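Local coordinates for protein carbon monoxide dehydrogenase (Thermococcus sp. AM4, PDB 6T7J) that catalyses the reversible oxidation of carbon monoxide to carbon dioxide, normally at a nickel-iron-sulfur centre, cluster C, which here lacks its nickel, at residues I264-H269 against V298-M303. Numbering follows the deposited sequence.
Sequences IVVHGH and VNVVGM. With MSK (Broken Fe4S4 cluster), chain F.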
ATOM      1  N   ILE A 264       8.807  26.832  21.404  1.00 48.30           N
ATOM      2  CA  ILE A 264       9.112  25.555  20.766  1.00 49.45           C
ATOM      3  C   ILE A 264       7.798  24.867  20.436  1.00 53.44           C
ATOM      4  O   ILE A 264       6.992  24.596  21.336  1.00 48.51           O
ATOM      5  CB  ILE A 264       9.988  24.659  21.655  1.00 51.18           C
ATOM      6  CG1 ILE A 264      11.285  25.376  22.026  1.00 48.02           C
ATOM      7  CG2 ILE A 264      10.292  23.347  20.949  1.00 53.47           C
ATOM      8  CD1 ILE A 264      12.171  24.577  22.951  1.00 46.16           C
ATOM      9  N   VAL A 265       7.583  24.571  19.152  1.00 48.93           N
ATOM     10  CA  VAL A 265       6.376  23.887  18.702  1.00 46.64           C
ATOM     11  C   VAL A 265       6.688  22.408  18.532  1.00 49.04           C
ATOM     12  O   VAL A 265       7.744  22.047  18.001  1.00 51.78           O
ATOM     13  CB  VAL A 265       5.848  24.497  17.388  1.00 55.23           C
ATOM     14  CG1 VAL A 265       4.592  23.769  16.923  1.00 50.38           C
ATOM     15  CG2 VAL A 265       5.578  25.987  17.560  1.00 40.90           C
ATOM     16  N   VAL A 266       5.787  21.548  19.006  1.00 47.90           N
ATOM     17  CA  VAL A 266       5.863  20.110  18.763  1.00 48.81           C
ATOM     18  C   VAL A 266       4.723  19.743  17.820  1.00 51.39           C
ATOM     19  O   VAL A 266       3.546  19.922  18.154  1.00 49.11           O
ATOM     20  CB  VAL A 266       5.805  19.291  20.064  1.00 45.17           C
ATOM     21  CG1 VAL A 266       7.156  19.308  20.760  1.00 42.68           C
ATOM     22  CG2 VAL A 266       4.719  19.804  20.998  1.00 44.58           C
ATOM     23  N   HIS A 267       5.072  19.233  16.640  1.00 48.63           N
ATOM     24  CA  HIS A 267       4.127  19.021  15.554  1.00 56.28           C
ATOM     25  C   HIS A 267       4.285  17.598  15.040  1.00 52.65           C
ATOM     26  O   HIS A 267       5.410  17.128  14.850  1.00 52.00           O
ATOM     27  CB  HIS A 267       4.375  20.045  14.438  1.00 49.01           C
ATOM     28  CG  HIS A 267       3.439  19.933  13.276  1.00 52.14           C
ATOM     29  ND1 HIS A 267       2.203  19.329  13.365  1.00 53.40           N
ATOM     30  CD2 HIS A 267       3.557  20.364  11.998  1.00 48.05           C
ATOM     31  CE1 HIS A 267       1.603  19.387  12.189  1.00 50.86           C
ATOM     32  NE2 HIS A 267       2.404  20.009  11.342  1.00 56.20           N
ATOM     33  N   GLY A 268       3.168  16.906  14.832  1.00 54.93           N
ATOM     34  CA  GLY A 268       3.242  15.531  14.382  1.00 52.39           C
ATOM     35  C   GLY A 268       2.240  14.608  15.044  1.00 57.53           C
ATOM     36  O   GLY A 268       1.058  14.952  15.138  1.00 58.03           O
ATOM     37  N   HIS A 269       2.685  13.440  15.515  1.00 57.00           N
ATOM     38  CA  HIS A 269       1.726  12.434  15.960  1.00 54.04           C
ATOM     39  C   HIS A 269       2.205  11.550  17.111  1.00 59.28           C
ATOM     40  O   HIS A 269       1.423  11.246  18.016  1.00 58.84           O
ATOM     41  CB  HIS A 269       1.324  11.556  14.773  1.00 52.59           C
ATOM     42  CG  HIS A 269       0.213  12.135  13.954  1.00 55.14           C
ATOM     43  ND1 HIS A 269       0.396  13.201  13.099  1.00 54.93           N
ATOM     44  CD2 HIS A 269      -1.098  11.810  13.874  1.00 54.02           C
ATOM     45  CE1 HIS A 269      -0.752  13.504  12.522  1.00 55.25           C
ATOM     46  NE2 HIS A 269      -1.677  12.675  12.976  1.00 54.64           N
ATOM     47  N   VAL A 298      11.220  29.073  28.648  1.00 60.20           N
ATOM     48  CA  VAL A 298      10.902  28.273  27.470  1.00 56.35           C
ATOM     49  C   VAL A 298       9.439  27.867  27.534  1.00 56.61           C
ATOM     50  O   VAL A 298       8.994  27.270  28.522  1.00 56.75           O
ATOM     51  CB  VAL A 298      11.800  27.026  27.353  1.00 60.29           C
ATOM     52  CG1 VAL A 298      11.409  26.213  26.126  1.00 58.62           C
ATOM     53  CG2 VAL A 298      13.254  27.430  27.273  1.00 56.71           C
ATOM     54  N   ASN A 299       8.698  28.187  26.478  1.00 49.36           N
ATOM     55  CA  ASN A 299       7.287  27.865  26.331  1.00 56.74           C
ATOM     56  C   ASN A 299       7.151  26.866  25.187  1.00 58.80           C
ATOM     57  O   ASN A 299       7.497  27.176  24.039  1.00 59.07           O
ATOM     58  CB  ASN A 299       6.483  29.140  26.063  1.00 55.21           C
ATOM     59  CG  ASN A 299       5.042  28.865  25.681  1.00 56.52           C
ATOM     60  OD1 ASN A 299       4.337  28.116  26.358  1.00 57.39           O
ATOM     61  ND2 ASN A 299       4.590  29.487  24.598  1.00 51.68           N
ATOM     62  N   VAL A 300       6.681  25.665  25.505  1.00 49.46           N
ATOM     63  CA  VAL A 300       6.459  24.625  24.511  1.00 55.52           C
ATOM     64  C   VAL A 300       4.969  24.529  24.232  1.00 55.26           C
ATOM     65  O   VAL A 300       4.162  24.353  25.154  1.00 50.85           O
ATOM     66  CB  VAL A 300       7.017  23.271  24.973  1.00 55.23           C
ATOM     67  CG1 VAL A 300       7.255  22.363  23.771  1.00 51.91           C
ATOM     68  CG2 VAL A 300       8.287  23.488  25.741  1.00 66.26           C
ATOM     69  N   VAL A 301       4.610  24.646  22.960  1.00 55.17           N
ATOM     70  CA  VAL A 301       3.235  24.537  22.506  1.00 52.25           C
ATOM     71  C   VAL A 301       3.153  23.369  21.535  1.00 50.61           C
ATOM     72  O   VAL A 301       4.155  22.933  20.963  1.00 50.05           O
ATOM     73  CB  VAL A 301       2.748  25.843  21.851  1.00 50.01           C
ATOM     74  CG1 VAL A 301       2.966  27.011  22.798  1.00 49.26           C
ATOM     75  CG2 VAL A 301       3.483  26.079  20.543  1.00 45.50           C
ATOM     76  N   GLY A 302       1.940  22.854  21.361  1.00 47.87           N
ATOM     77  CA  GLY A 302       1.739  21.721  20.484  1.00 45.18           C
ATOM     78  C   GLY A 302       0.834  22.020  19.310  1.00 47.28           C
ATOM     79  O   GLY A 302       0.013  22.937  19.366  1.00 52.51           O
ATOM     80  N   MET A 303       0.981  21.251  18.235  1.00 49.58           N
ATOM     81  CA  MET A 303       0.106  21.359  17.079  1.00 51.54           C
ATOM     82  C   MET A 303      -0.275  19.961  16.620  1.00 54.33           C
ATOM     83  O   MET A 303       0.513  19.018  16.734  1.00 53.51           O
ATOM     84  CB  MET A 303       0.768  22.128  15.927  1.00 56.25           C
ATOM     85  CG  MET A 303       1.009  23.601  16.216  1.00 62.46           C
ATOM     86  SD  MET A 303       1.212  24.579  14.713  1.00 64.85           S
ATOM     87  CE  MET A 303      -0.487  25.043  14.397  1.00 53.77           C
TER
HETATM   88  S1  MSK F 703      -3.358  15.636  12.554  0.82 53.76           S
HETATM   89  S3  MSK F 703      -5.010  13.486  10.383  1.00 60.52           S
HETATM   90  S4  MSK F 703      -4.977  16.851   9.709  0.64 51.58           S
HETATM   91  S5  MSK F 703      -6.535  15.445  12.450  1.00 55.01           S
HETATM   92 FE1  MSK F 703      -3.625  13.572  13.435  0.87 63.68          FE
HETATM   93 FE2  MSK F 703      -5.165  16.940  11.883  0.62 47.25          FE
HETATM   94 FE3  MSK F 703      -6.369  15.227  10.116  0.55 48.47          FE
HETATM   95 FE4  MSK F 703      -3.670  15.262  10.337  0.75 48.49          FE
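Ile264 and Val266 pair through their backbones with the strand 298-303, giving and taking hydrogen bonds in parallel-sheet fashion. Ile264 N donates to Asn299 O (3.0 Å) and Ile264 O accepts from Val301 N (2.9 Å); Val266 repeats the pattern, its N bound to Val301 O and its O to Met303 N. Asn299 sends its side-chain ND2 elsewhere, to Val256 O and Asn263 OD1.

Packing follows on both faces. On one, the CD1 end of Ile264 reaches Val298 CG1 at 3.7 Å, and Val300 CG1 lies against Ile264 CB; helices 271-281 and 381-395 cover this side, where branched aliphatic residues suit both the extended backbone and the apolar surroundings. Gly302 shares the face, offering its bare CA to Val266 CG2 at 3.6 Å. On the other face Val265 divides its methyls, CG2 meeting Val301 CG2 at 3.6 Å while CG1, anti to the backbone N (chi1 180°), meets Met303 CG at 3.7 Å. With CG set beside its backbone N (chi1 -67°), the flexible Met303 chain carries SD above the face of the His267 ring, a distant sulfur-aromatic contact 5.5 Å from the centroid.

Beyond the paired residues, Gly268 adopts a positive phi (139°); at its backbone angles a CB would be jammed against His267 O. His269 follows. His269 NE2 ligates FE1 of the broken cluster at 2.2 Å, an iron also bound by Cys305 SG, just past Met303. Directional backbone bonds and close-packed aliphatic groups thus join neighbouring strands of a Rossmann-like parallel sheet, whose carboxyl-terminal edge delivers both of these FE1 ligands.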